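Local coordinates for EccC5 (Mycobacterium xenopi RIVM700367, PDB 7B9F), which probably works as the FtsK/SpoIIIE-family ATPase of the ESX-5 type VII secretion machinery, helping to drive protein export across the mycobacterial inner membrane, at residues C[104-118]-C[189-203]. Residues are numbered along the deposited sequence; the frame is centred on the assembly and turned at random.
Sequences RAQFMLMLDMLRETA and EPVTGKALQEFGRYQ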
# COMPACT_ATOMS: atom_id res chain seq x y z
N ARG C 104 14.71 39.13 7.12
CA ARG C 104 14.33 37.88 7.78
C ARG C 104 14.39 36.71 6.80
O ARG C 104 14.88 35.63 7.15
CB ARG C 104 12.93 38.00 8.36
CG ARG C 104 12.83 38.75 9.64
CD ARG C 104 11.38 39.07 9.90
NE ARG C 104 11.14 39.53 11.26
CZ ARG C 104 10.07 40.23 11.63
NH1 ARG C 104 9.15 40.54 10.74
NH2 ARG C 104 9.93 40.60 12.88
N ALA C 105 13.89 36.91 5.59
CA ALA C 105 13.92 35.84 4.59
C ALA C 105 15.34 35.44 4.25
O ALA C 105 15.65 34.25 4.13
CB ALA C 105 13.17 36.29 3.33
N GLN C 106 16.23 36.42 4.09
CA GLN C 106 17.63 36.12 3.80
C GLN C 106 18.27 35.34 4.94
O GLN C 106 19.01 34.37 4.71
CB GLN C 106 18.40 37.40 3.53
CG GLN C 106 18.06 38.04 2.21
CD GLN C 106 18.81 39.34 1.99
OE1 GLN C 106 19.70 39.68 2.76
NE2 GLN C 106 18.44 40.06 0.95
N PHE C 107 17.97 35.74 6.18
CA PHE C 107 18.48 35.02 7.34
C PHE C 107 17.99 33.58 7.34
O PHE C 107 18.75 32.65 7.62
CB PHE C 107 18.07 35.74 8.62
CG PHE C 107 18.58 35.09 9.86
CD1 PHE C 107 19.81 35.44 10.37
CD2 PHE C 107 17.82 34.18 10.56
CE1 PHE C 107 20.29 34.85 11.51
CE2 PHE C 107 18.28 33.60 11.70
CZ PHE C 107 19.52 33.94 12.18
N MET C 108 16.71 33.37 7.02
CA MET C 108 16.15 32.03 7.08
C MET C 108 16.75 31.13 6.01
O MET C 108 16.99 29.95 6.25
CB MET C 108 14.64 32.11 6.95
CG MET C 108 14.01 32.67 8.19
SD MET C 108 14.29 31.67 9.64
CE MET C 108 12.86 32.15 10.58
N LEU C 109 17.00 31.69 4.82
CA LEU C 109 17.66 30.90 3.79
C LEU C 109 19.09 30.53 4.18
O LEU C 109 19.53 29.41 3.91
CB LEU C 109 17.66 31.65 2.46
CG LEU C 109 16.29 31.76 1.83
CD1 LEU C 109 16.39 32.50 0.52
CD2 LEU C 109 15.71 30.38 1.63
N MET C 110 19.82 31.46 4.79
CA MET C 110 21.16 31.13 5.27
C MET C 110 21.11 30.02 6.30
O MET C 110 21.94 29.09 6.30
CB MET C 110 21.84 32.37 5.83
CG MET C 110 22.15 33.41 4.77
SD MET C 110 22.65 35.03 5.39
CE MET C 110 23.46 34.58 6.91
N LEU C 111 20.10 30.08 7.18
CA LEU C 111 19.93 29.05 8.19
C LEU C 111 19.63 27.69 7.57
O LEU C 111 20.13 26.67 8.04
CB LEU C 111 18.82 29.48 9.14
CG LEU C 111 18.78 28.77 10.48
CD1 LEU C 111 20.02 29.14 11.24
CD2 LEU C 111 17.55 29.21 11.23
N ASP C 112 18.82 27.67 6.51
CA ASP C 112 18.54 26.41 5.83
C ASP C 112 19.77 25.85 5.13
O ASP C 112 19.95 24.63 5.05
CB ASP C 112 17.40 26.60 4.83
CG ASP C 112 16.06 26.67 5.51
OD1 ASP C 112 16.01 27.09 6.68
OD2 ASP C 112 15.05 26.30 4.87
N MET C 113 20.62 26.73 4.59
CA MET C 113 21.88 26.25 4.01
C MET C 113 22.74 25.57 5.06
O MET C 113 23.30 24.49 4.83
CB MET C 113 22.64 27.41 3.37
CG MET C 113 21.96 28.05 2.18
SD MET C 113 21.70 26.95 0.77
CE MET C 113 19.96 26.57 0.93
N LEU C 114 22.82 26.18 6.25
CA LEU C 114 23.56 25.54 7.33
C LEU C 114 22.92 24.22 7.74
O LEU C 114 23.62 23.26 8.07
CB LEU C 114 23.67 26.47 8.53
CG LEU C 114 24.36 27.79 8.28
CD1 LEU C 114 24.63 28.45 9.60
CD2 LEU C 114 25.64 27.58 7.51
N ARG C 115 21.59 24.16 7.71
CA ARG C 115 20.92 22.92 8.08
C ARG C 115 21.22 21.80 7.11
O ARG C 115 21.43 20.66 7.54
CB ARG C 115 19.41 23.12 8.20
CG ARG C 115 18.80 22.10 9.13
CD ARG C 115 17.29 22.15 9.28
NE ARG C 115 16.79 23.41 9.81
CZ ARG C 115 16.39 24.44 9.08
NH1 ARG C 115 16.38 24.35 7.76
NH2 ARG C 115 15.96 25.54 9.67
N GLU C 116 21.22 22.07 5.81
CA GLU C 116 21.52 20.98 4.87
C GLU C 116 22.98 20.56 4.98
O GLU C 116 23.31 19.39 4.77
CB GLU C 116 21.15 21.35 3.43
CG GLU C 116 21.86 22.53 2.82
CD GLU C 116 23.19 22.15 2.19
OE1 GLU C 116 23.37 20.95 1.90
OE2 GLU C 116 24.04 23.04 1.98
N THR C 117 23.87 21.51 5.30
CA THR C 117 25.25 21.12 5.59
C THR C 117 25.31 20.20 6.81
O THR C 117 26.06 19.21 6.82
CB THR C 117 26.10 22.36 5.83
OG1 THR C 117 25.96 23.24 4.71
CG2 THR C 117 27.55 21.98 5.97
N ALA C 118 24.52 20.49 7.83
CA ALA C 118 24.45 19.62 8.99
C ALA C 118 23.91 18.24 8.63
O ALA C 118 24.40 17.23 9.13
CB ALA C 118 23.60 20.26 10.08
N GLU C 189 15.75 40.94 17.48
CA GLU C 189 14.52 40.72 16.73
C GLU C 189 13.96 39.36 17.11
O GLU C 189 14.72 38.41 17.29
CB GLU C 189 14.82 40.83 15.24
CG GLU C 189 13.66 40.73 14.25
CD GLU C 189 13.10 39.34 14.08
OE1 GLU C 189 13.88 38.37 14.20
OE2 GLU C 189 11.89 39.21 13.84
N PRO C 190 12.63 39.24 17.26
CA PRO C 190 12.08 38.00 17.83
C PRO C 190 12.27 36.77 16.97
O PRO C 190 12.70 35.73 17.48
CB PRO C 190 10.59 38.35 18.00
CG PRO C 190 10.56 39.80 18.12
CD PRO C 190 11.63 40.31 17.22
N VAL C 191 11.96 36.85 15.68
CA VAL C 191 11.92 35.65 14.84
C VAL C 191 13.30 35.06 14.63
O VAL C 191 13.50 33.86 14.80
CB VAL C 191 11.23 35.97 13.50
CG1 VAL C 191 11.31 34.78 12.60
CG2 VAL C 191 9.81 36.23 13.78
N THR C 192 14.27 35.89 14.23
CA THR C 192 15.60 35.36 13.99
C THR C 192 16.24 34.85 15.27
O THR C 192 16.94 33.83 15.26
CB THR C 192 16.48 36.42 13.35
OG1 THR C 192 16.60 37.53 14.24
CG2 THR C 192 15.86 36.89 12.05
N GLY C 193 16.00 35.54 16.38
CA GLY C 193 16.53 35.07 17.65
C GLY C 193 15.97 33.72 18.05
O GLY C 193 16.71 32.82 18.45
N LYS C 194 14.65 33.55 17.90
CA LYS C 194 14.03 32.28 18.25
C LYS C 194 14.47 31.18 17.31
O LYS C 194 14.68 30.04 17.73
CB LYS C 194 12.51 32.42 18.24
CG LYS C 194 11.77 31.25 18.86
CD LYS C 194 12.47 30.73 20.10
CE LYS C 194 11.66 29.65 20.80
NZ LYS C 194 10.31 30.13 21.20
N ALA C 195 14.61 31.49 16.02
CA ALA C 195 15.04 30.48 15.06
C ALA C 195 16.47 30.04 15.32
O ALA C 195 16.79 28.85 15.20
CB ALA C 195 14.89 31.00 13.64
N LEU C 196 17.34 30.98 15.70
CA LEU C 196 18.71 30.60 16.03
C LEU C 196 18.76 29.80 17.31
O LEU C 196 19.56 28.87 17.45
CB LEU C 196 19.58 31.84 16.14
CG LEU C 196 21.06 31.49 16.14
CD1 LEU C 196 21.42 30.86 14.82
CD2 LEU C 196 21.90 32.71 16.40
N GLN C 197 17.90 30.15 18.28
CA GLN C 197 17.73 29.35 19.48
C GLN C 197 17.38 27.91 19.15
O GLN C 197 18.00 26.97 19.66
CB GLN C 197 16.63 29.97 20.33
CG GLN C 197 16.64 29.60 21.77
CD GLN C 197 16.11 30.72 22.62
OE1 GLN C 197 16.58 31.85 22.53
NE2 GLN C 197 15.12 30.43 23.45
N GLU C 198 16.38 27.73 18.28
CA GLU C 198 15.94 26.39 17.94
C GLU C 198 17.01 25.63 17.17
O GLU C 198 17.20 24.42 17.38
CB GLU C 198 14.66 26.46 17.11
CG GLU C 198 13.47 27.01 17.88
CD GLU C 198 13.02 26.11 19.00
OE1 GLU C 198 13.16 24.88 18.86
OE2 GLU C 198 12.52 26.62 20.02
N PHE C 199 17.72 26.31 16.27
CA PHE C 199 18.81 25.68 15.54
C PHE C 199 19.90 25.20 16.48
O PHE C 199 20.41 24.09 16.34
CB PHE C 199 19.40 26.65 14.52
CG PHE C 199 20.33 26.02 13.53
CD1 PHE C 199 21.65 25.80 13.84
CD2 PHE C 199 19.88 25.67 12.28
CE1 PHE C 199 22.50 25.22 12.93
CE2 PHE C 199 20.72 25.09 11.37
CZ PHE C 199 22.03 24.87 11.70
N GLY C 200 20.27 26.03 17.45
CA GLY C 200 21.25 25.60 18.42
C GLY C 200 20.76 24.46 19.29
O GLY C 200 21.54 23.61 19.71
N ARG C 201 19.46 24.44 19.57
CA ARG C 201 18.90 23.40 20.42
C ARG C 201 18.91 22.04 19.73
O ARG C 201 19.42 21.06 20.28
CB ARG C 201 17.49 23.78 20.82
CG ARG C 201 16.82 22.85 21.77
CD ARG C 201 15.47 23.41 22.13
NE ARG C 201 14.73 22.52 23.00
CZ ARG C 201 14.84 22.53 24.32
NH1 ARG C 201 15.64 23.41 24.89
NH2 ARG C 201 14.15 21.68 25.06
N TYR C 202 18.36 21.97 18.52
CA TYR C 202 18.14 20.69 17.84
C TYR C 202 19.30 20.26 16.95
O TYR C 202 19.60 19.07 16.87
CB TYR C 202 16.85 20.74 17.04
CG TYR C 202 15.63 20.80 17.91
CD1 TYR C 202 15.44 19.88 18.92
CD2 TYR C 202 14.68 21.79 17.76
CE1 TYR C 202 14.33 19.91 19.72
CE2 TYR C 202 13.57 21.83 18.55
CZ TYR C 202 13.40 20.90 19.53
OH TYR C 202 12.28 20.96 20.33
N GLN C 203 19.94 21.17 16.26
CA GLN C 203 21.06 20.67 15.47
C GLN C 203 22.30 20.45 16.25
O GLN C 203 23.32 20.17 15.62
CB GLN C 203 21.35 21.61 14.31
CG GLN C 203 20.15 21.91 13.46
CD GLN C 203 19.54 20.67 12.85
OE1 GLN C 203 20.24 19.72 12.52
NE2 GLN C 203 18.23 20.66 12.73
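R104 reaches, with an extended side chain, from helix 97-132 to E189 at the start of helix 190-202 and grips it side-on: R104 NH2 meets the anti lone pair of E189 OE2 at 2.6 Å, while NE comes to the same oxygen from above the carboxylate plane. The guanidinium and carboxylate planes stand 71° apart. E189 is also the N-cap, its CG anti to the backbone N (chi1 -176°) and its chain then bent, which brings OE2 to V191 N and OE1 to T192 N and OG1. T192 lays its CB over one face of the F107 ring, a CH-pi contact 4.0 Å from the centroid. Between the nearly parallel helices (10°, axes 10.4 Å apart), M108 CE touches V191 CG1 and A195 CB. L111 and F199 run antiparallel alongside one another, L111 CD1 3.6 Å from F199 CD2; the F199 ring turns an edge to R115 N, and L114 CB lies 3.9 Å from F199 CZ. Q203 lies across R115; its NE2 hydrogen-bonds, and R115 NE salt-bridges, to an acidic side chain of another protein's chain. An apolar seam thus joins the helices, and the buried E189 carboxylate, shared by cap and salt bridge, probably stays ionised.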